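Local structure of ochratoxinase (Aspergillus niger, 4C65) at residues P63-C68 against K363-N368. The protein hydrolyses the amide bond of ochratoxin A to release L-phenylalanine, acting as a zinc-dependent carboxypeptidase with specificity for C-terminal aromatic amino acids. Residues are numbered along the deposited sequence; the frame is centred on the assembly and turned at random.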
# COMPACT_ATOMS: atom_id res chain seq x y z
N PRO A 63 26.39 45.55 -10.98
CA PRO A 63 25.37 44.52 -11.20
C PRO A 63 24.73 44.06 -9.91
O PRO A 63 25.36 44.10 -8.85
CB PRO A 63 26.16 43.35 -11.81
CG PRO A 63 27.48 43.91 -12.20
CD PRO A 63 27.73 45.05 -11.27
N GLY A 64 23.48 43.63 -10.00
CA GLY A 64 22.84 42.96 -8.87
C GLY A 64 23.64 41.72 -8.44
O GLY A 64 24.24 41.04 -9.27
N LEU A 65 23.66 41.46 -7.14
CA LEU A 65 24.50 40.42 -6.57
C LEU A 65 23.84 39.04 -6.67
O LEU A 65 22.63 38.91 -6.58
CB LEU A 65 24.80 40.73 -5.12
CG LEU A 65 25.69 41.94 -4.87
CD1 LEU A 65 25.52 42.42 -3.45
CD2 LEU A 65 27.15 41.55 -5.17
N TRP A 66 24.69 38.02 -6.86
CA TRP A 66 24.27 36.62 -6.84
C TRP A 66 24.78 35.96 -5.57
O TRP A 66 25.85 36.29 -5.07
CB TRP A 66 24.89 35.85 -7.97
CG TRP A 66 24.24 35.99 -9.29
CD1 TRP A 66 24.13 37.12 -10.03
CD2 TRP A 66 23.71 34.94 -10.10
NE1 TRP A 66 23.50 36.85 -11.22
CE2 TRP A 66 23.23 35.51 -11.28
CE3 TRP A 66 23.56 33.56 -9.92
CZ2 TRP A 66 22.60 34.77 -12.27
CZ3 TRP A 66 22.96 32.82 -10.92
CH2 TRP A 66 22.50 33.43 -12.09
N ASP A 67 23.99 35.04 -5.02
CA ASP A 67 24.53 34.04 -4.13
C ASP A 67 24.24 32.69 -4.73
O ASP A 67 23.08 32.38 -5.04
CB ASP A 67 23.97 34.15 -2.73
CG ASP A 67 24.83 33.39 -1.73
OD1 ASP A 67 24.72 32.12 -1.69
OD2 ASP A 67 25.61 34.05 -1.02
N CYS A 68 25.30 31.90 -4.90
CA CYS A 68 25.21 30.64 -5.60
C CYS A 68 25.02 29.43 -4.71
O CYS A 68 25.09 28.29 -5.19
CB CYS A 68 26.44 30.47 -6.46
SG CYS A 68 26.61 31.78 -7.69
N LYS A 363 33.43 40.41 -8.80
CA LYS A 363 33.37 39.60 -10.03
C LYS A 363 32.82 38.20 -9.74
O LYS A 363 31.97 37.68 -10.46
CB LYS A 363 34.77 39.49 -10.62
CG LYS A 363 34.84 38.72 -11.92
CD LYS A 363 36.24 38.34 -12.36
CE LYS A 363 36.13 37.70 -13.67
NZ LYS A 363 37.18 37.94 -14.69
N ALA A 364 33.30 37.63 -8.65
CA ALA A 364 32.84 36.30 -8.22
C ALA A 364 31.37 36.31 -7.77
O ALA A 364 30.72 35.26 -7.81
CB ALA A 364 33.73 35.79 -7.09
N ALA A 365 30.85 37.46 -7.38
CA ALA A 365 29.45 37.55 -6.97
C ALA A 365 28.53 38.12 -8.04
O ALA A 365 27.32 38.20 -7.84
CB ALA A 365 29.33 38.38 -5.72
N THR A 366 29.10 38.52 -9.18
CA THR A 366 28.33 39.10 -10.25
C THR A 366 28.62 38.43 -11.56
O THR A 366 27.90 37.53 -11.97
CB THR A 366 28.55 40.63 -10.34
OG1 THR A 366 29.93 40.94 -10.60
CG2 THR A 366 28.14 41.29 -9.06
N ALA A 367 29.71 38.81 -12.21
CA ALA A 367 30.01 38.34 -13.57
C ALA A 367 30.13 36.81 -13.69
O ALA A 367 29.67 36.24 -14.67
CB ALA A 367 31.26 39.03 -14.13
N ASN A 368 30.76 36.18 -12.72
CA ASN A 368 31.03 34.74 -12.76
C ASN A 368 29.86 33.94 -12.30
O ASN A 368 29.73 32.78 -12.64
CB ASN A 368 32.21 34.38 -11.86
CG ASN A 368 33.55 34.80 -12.45
OD1 ASN A 368 33.68 35.13 -13.62
ND2 ASN A 368 34.57 34.78 -11.60
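Trp66 and Ala365 illustrate how one backbone bond can link a strand to the last part of a helix and the turn after it. Trp66 N donates to Ala365 O at 2.8 Å, with an N-H...O angle of 158° and the carbonyl pointing almost straight at the donor. Followed outward, the Trp66 side chain stays with the same acceptor for its first few atoms: CB lies 3.4 Å from Ala365 O, while CG and CD1 pass it more loosely, CD1 also nearing Thr366 O at 4.3 Å. CG stands beside its own backbone N (chi1 -80°), which keeps the root of the indole by the bonded carbonyl; both carbonyl oxygens approach the ring obliquely. Farther out, the indole meets the ring of Tyr137 with the two planes nearly parallel, and the side chain also touches Ala369 and Ser372. Around Leu65-Asp67 the strand pairs in parallel with strand 109-114, consistent with the first barrel strand of the amidohydrolase fold, and the zinc ligands His69 and His71 follow; helix 358-365 packs against it through its C-terminal part, and the contact is buried. The remaining touches are mostly through methyl and ring carbons. Leu65 CD2 reaches Ala365 CB at 3.9 Å and Thr366 CG2 at 4.0 Å. Thr366 in turn crosses the Pro63 ring at about a right angle, its CB 3.9 Å from Pro63 CB, and its methyl CG2 lies 3.9 Å from Gly64 O. Thr366 OG1 sits between its backbone N and carbonyl carbon and hydrogen-bonds back to Ile362 O, four residues earlier.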